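Local coordinates for extracellular solute-binding protein, family 5 (Chelativorans sp., PDB 6WM6), which binds EDTA in the periplasm, probably delivering it to an ABC transporter for uptake, at residues Trp348-Pro358 against Leu524-Thr532. Numbering follows the deposited sequence.
Sequences WPHMGSVMFLP and LFPIYQLPT
Trp348 reaches strand 524-531 with its indole edge: NE1 donates to Gln529 O at 2.8 Å, and the acceptor lies within 2° of the ring plane while NE1 lies in the carbonyl plane. A chi1 of -156°, which sets CG trans to the backbone N, brings that edge up to the strand, where it also points at the face of Tyr528 in an offset T-shaped stack, the planes at 90°. Farther along the indole, Trp348 CH2 rests 3.8 Å from Pro531 CB. Tryptophan suits the place because one flat group supplies both the N-H and the broad apolar surface; an alanine here would probably leave Gln529 O without this donor and Tyr528 and Pro531 without their aromatic neighbour.

Gln529 points back at the loop, its extended chain sliding past Pro358 so that Gln529 OE1 comes 3.4 Å from Pro358 CD, while its aliphatic CG packs on Leu357 CD2. A water ties this amide to the loop: it donates to OE1 and to Pro349 O and accepts from Gln529 N. The other end of the amide, NE2, is hydrogen-bonded to Ser303 O.

Farther back along the strand, Met351 N gives Ile527 O a nearly straight hydrogen bond, and a second water links the same oxygen to His350 ND1. Pro526, lacking an N-H, offers a compact ring instead, Pro526 CB lying 3.2 Å from Ser353 O. Val354, crossing Pro526 at about a right angle, sets CG1 3.7 Å from Pro526 CD and also meets Leu524 CG; its branched, wholly apolar side chain fits this buried corner. Strand 524-537 also pairs antiparallel with strand 305-311; the arrangement is a long, irregular loop packed against a strand of the mixed beta-sheet in an alpha/beta lobe, as in periplasmic solute-binding proteins of family 5.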
loop_
_atom_site.group_PDB
_atom_site.type_symbol
_atom_site.label_atom_id
_atom_site.label_comp_id
_atom_site.label_asym_id
_atom_site.label_seq_id
_atom_site.Cartn_x
_atom_site.Cartn_y
_atom_site.Cartn_z
ATOM N N TRP A 348 9.687 11.291 -14.528
ATOM C CA TRP A 348 8.860 10.277 -13.875
ATOM C C TRP A 348 9.271 8.902 -14.389
ATOM O O TRP A 348 9.295 8.679 -15.602
ATOM C CB TRP A 348 7.385 10.516 -14.157
ATOM C CG TRP A 348 6.511 9.898 -13.093
ATOM C CD1 TRP A 348 5.738 8.764 -13.185
ATOM C CD2 TRP A 348 6.344 10.388 -11.758
ATOM N NE1 TRP A 348 5.108 8.537 -11.985
ATOM C CE2 TRP A 348 5.455 9.521 -11.098
ATOM C CE3 TRP A 348 6.849 11.494 -11.055
ATOM C CZ2 TRP A 348 5.064 9.726 -9.774
ATOM C CZ3 TRP A 348 6.469 11.695 -9.753
ATOM C CH2 TRP A 348 5.567 10.817 -9.129
ATOM N N PRO A 349 9.607 7.954 -13.520
ATOM C CA PRO A 349 10.190 6.707 -14.010
ATOM C C PRO A 349 9.159 5.717 -14.538
ATOM O O PRO A 349 8.089 5.527 -13.947
ATOM C CB PRO A 349 10.890 6.138 -12.753
ATOM C CG PRO A 349 10.109 6.683 -11.615
ATOM C CD PRO A 349 9.633 8.058 -12.044
ATOM N N HIS A 350 9.504 5.074 -15.636
ATOM C CA HIS A 350 8.836 3.833 -16.021
ATOM C C HIS A 350 9.065 2.783 -14.936
ATOM O O HIS A 350 10.089 2.772 -14.244
ATOM C CB HIS A 350 9.451 3.282 -17.305
ATOM C CG HIS A 350 9.119 4.054 -18.537
ATOM N ND1 HIS A 350 7.853 4.078 -19.082
ATOM C CD2 HIS A 350 9.905 4.799 -19.356
ATOM C CE1 HIS A 350 7.870 4.820 -20.182
ATOM N NE2 HIS A 350 9.101 5.283 -20.361
ATOM N N MET A 351 8.115 1.864 -14.800
ATOM C CA MET A 351 8.302 0.685 -13.970
ATOM C C MET A 351 8.230 -0.542 -14.866
ATOM O O MET A 351 7.163 -0.841 -15.436
ATOM C CB MET A 351 7.282 0.605 -12.856
ATOM C CG MET A 351 7.550 -0.573 -11.930
ATOM S SD MET A 351 6.554 -0.393 -10.437
ATOM C CE MET A 351 6.651 -2.075 -9.795
ATOM N N GLY A 352 9.355 -1.227 -15.026
ATOM C CA GLY A 352 9.432 -2.369 -15.911
ATOM C C GLY A 352 9.618 -3.698 -15.213
ATOM O O GLY A 352 10.089 -4.654 -15.804
ATOM N N SER A 353 9.254 -3.757 -13.936
ATOM C CA SER A 353 9.272 -4.961 -13.116
ATOM C C SER A 353 7.904 -5.102 -12.465
ATOM O O SER A 353 7.205 -4.119 -12.256
ATOM C CB SER A 353 10.322 -4.761 -12.014
ATOM O OG SER A 353 10.244 -5.741 -10.989
ATOM N N VAL A 354 7.532 -6.340 -12.134
ATOM C CA VAL A 354 6.312 -6.596 -11.360
ATOM C C VAL A 354 6.625 -6.983 -9.928
ATOM O O VAL A 354 5.708 -7.330 -9.172
ATOM C CB VAL A 354 5.360 -7.600 -12.037
ATOM C CG1 VAL A 354 4.808 -7.018 -13.322
ATOM C CG2 VAL A 354 6.027 -8.936 -12.282
ATOM N N MET A 355 7.881 -6.896 -9.517
ATOM C CA MET A 355 8.257 -7.248 -8.158
ATOM C C MET A 355 9.061 -6.196 -7.421
ATOM O O MET A 355 9.144 -6.270 -6.181
ATOM C CB MET A 355 9.003 -8.570 -8.125
ATOM C CG MET A 355 8.047 -9.698 -8.541
ATOM S SD MET A 355 8.767 -11.301 -8.381
ATOM C CE MET A 355 7.495 -12.258 -9.194
ATOM N N PHE A 356 9.627 -5.222 -8.119
ATOM C CA PHE A 356 10.470 -4.196 -7.525
ATOM C C PHE A 356 10.090 -2.838 -8.094
ATOM O O PHE A 356 9.918 -2.686 -9.306
ATOM C CB PHE A 356 11.945 -4.426 -7.901
ATOM C CG PHE A 356 12.463 -5.801 -7.565
ATOM C CD1 PHE A 356 12.822 -6.130 -6.260
ATOM C CD2 PHE A 356 12.625 -6.747 -8.550
ATOM C CE1 PHE A 356 13.336 -7.387 -5.967
ATOM C CE2 PHE A 356 13.131 -8.009 -8.255
ATOM C CZ PHE A 356 13.487 -8.319 -6.965
ATOM N N LEU A 357 10.005 -1.838 -7.217
ATOM C CA LEU A 357 9.924 -0.452 -7.667
ATOM C C LEU A 357 11.271 -0.041 -8.250
ATOM O O LEU A 357 12.308 -0.653 -7.944
ATOM C CB LEU A 357 9.581 0.458 -6.496
ATOM C CG LEU A 357 8.225 0.225 -5.819
ATOM C CD1 LEU A 357 8.168 1.068 -4.526
ATOM C CD2 LEU A 357 7.069 0.567 -6.715
ATOM N N PRO A 358 11.302 1.035 -9.045
ATOM C CA PRO A 358 12.568 1.438 -9.685
ATOM C C PRO A 358 13.690 1.737 -8.714
ATOM O O PRO A 358 14.867 1.643 -9.120
ATOM C CB PRO A 358 12.164 2.684 -10.494
ATOM C CG PRO A 358 10.733 2.389 -10.875
ATOM C CD PRO A 358 10.139 1.740 -9.629
ATOM N N LEU A 524 0.864 -9.755 -16.464
ATOM C CA LEU A 524 0.874 -8.533 -15.648
ATOM C C LEU A 524 1.887 -7.564 -16.249
ATOM O O LEU A 524 3.088 -7.870 -16.337
ATOM C CB LEU A 524 1.190 -8.858 -14.189
ATOM C CG LEU A 524 1.088 -7.701 -13.204
ATOM C CD1 LEU A 524 -0.311 -7.156 -13.152
ATOM C CD2 LEU A 524 1.521 -8.199 -11.818
ATOM N N PHE A 525 1.392 -6.412 -16.687
ATOM C CA PHE A 525 2.195 -5.383 -17.358
ATOM C C PHE A 525 2.326 -4.173 -16.453
ATOM O O PHE A 525 1.332 -3.478 -16.219
ATOM C CB PHE A 525 1.472 -5.006 -18.656
ATOM C CG PHE A 525 2.138 -3.919 -19.472
ATOM C CD1 PHE A 525 3.229 -4.189 -20.283
ATOM C CD2 PHE A 525 1.616 -2.637 -19.492
ATOM C CE1 PHE A 525 3.793 -3.207 -21.073
ATOM C CE2 PHE A 525 2.208 -1.640 -20.256
ATOM C CZ PHE A 525 3.293 -1.927 -21.058
ATOM N N PRO A 526 3.505 -3.927 -15.899
ATOM C CA PRO A 526 3.686 -2.751 -15.040
ATOM C C PRO A 526 3.787 -1.497 -15.881
ATOM O O PRO A 526 4.314 -1.522 -16.999
ATOM C CB PRO A 526 5.015 -3.046 -14.326
ATOM C CG PRO A 526 5.824 -3.849 -15.360
ATOM C CD PRO A 526 4.780 -4.638 -16.155
ATOM N N ILE A 527 3.302 -0.384 -15.323
ATOM C CA ILE A 527 3.232 0.894 -16.042
ATOM C C ILE A 527 4.137 1.921 -15.351
ATOM O O ILE A 527 5.273 2.140 -15.772
ATOM C CB ILE A 527 1.773 1.327 -16.232
ATOM C CG1 ILE A 527 0.999 0.259 -17.033
ATOM C CG2 ILE A 527 1.699 2.662 -16.954
ATOM C CD1 ILE A 527 -0.510 0.448 -17.072
ATOM N N TYR A 528 3.666 2.559 -14.291
ATOM C CA TYR A 528 4.485 3.509 -13.531
ATOM C C TYR A 528 3.786 3.778 -12.208
ATOM O O TYR A 528 2.598 3.492 -12.023
ATOM C CB TYR A 528 4.770 4.792 -14.310
ATOM C CG TYR A 528 3.586 5.630 -14.707
ATOM C CD1 TYR A 528 2.830 6.300 -13.753
ATOM C CD2 TYR A 528 3.213 5.788 -16.055
ATOM C CE1 TYR A 528 1.738 7.095 -14.093
ATOM C CE2 TYR A 528 2.122 6.565 -16.392
ATOM C CZ TYR A 528 1.398 7.205 -15.423
ATOM O OH TYR A 528 0.301 8.006 -15.725
ATOM N N GLN A 529 4.544 4.366 -11.285
ATOM C CA GLN A 529 4.049 4.677 -9.946
ATOM C C GLN A 529 3.076 5.843 -9.951
ATOM O O GLN A 529 3.260 6.846 -10.647
ATOM C CB GLN A 529 5.243 5.031 -9.059
ATOM C CG GLN A 529 6.118 3.840 -8.656
ATOM C CD GLN A 529 7.464 4.309 -8.209
ATOM O OE1 GLN A 529 8.358 4.535 -9.023
ATOM N NE2 GLN A 529 7.637 4.410 -6.902
ATOM N N LEU A 530 2.039 5.738 -9.123
ATOM C CA LEU A 530 1.138 6.850 -8.924
ATOM C C LEU A 530 1.857 7.986 -8.212
ATOM O O LEU A 530 2.690 7.749 -7.343
ATOM C CB LEU A 530 -0.066 6.443 -8.072
ATOM C CG LEU A 530 -1.172 5.644 -8.765
ATOM C CD1 LEU A 530 -0.743 4.273 -9.207
ATOM C CD2 LEU A 530 -2.370 5.527 -7.814
ATOM N N PRO A 531 1.514 9.227 -8.510
ATOM C CA PRO A 531 2.010 10.339 -7.687
ATOM C C PRO A 531 1.185 10.489 -6.428
ATOM O O PRO A 531 -0.038 10.396 -6.446
ATOM C CB PRO A 531 1.827 11.556 -8.603
ATOM C CG PRO A 531 0.635 11.195 -9.454
ATOM C CD PRO A 531 0.727 9.691 -9.680
ATOM N N THR A 532 1.853 10.745 -5.333
ATOM C CA THR A 532 1.157 11.200 -4.149
ATOM C C THR A 532 0.875 12.704 -4.261
ATOM O O THR A 532 1.448 13.419 -5.087
ATOM C CB THR A 532 1.998 10.988 -2.895
ATOM O OG1 THR A 532 3.127 11.874 -2.974
ATOM C CG2 THR A 532 2.483 9.564 -2.745
HETATM O O HOH W 1 7.367 4.202 -11.660
HETATM O O HOH W 2 5.366 2.954 -18.399
#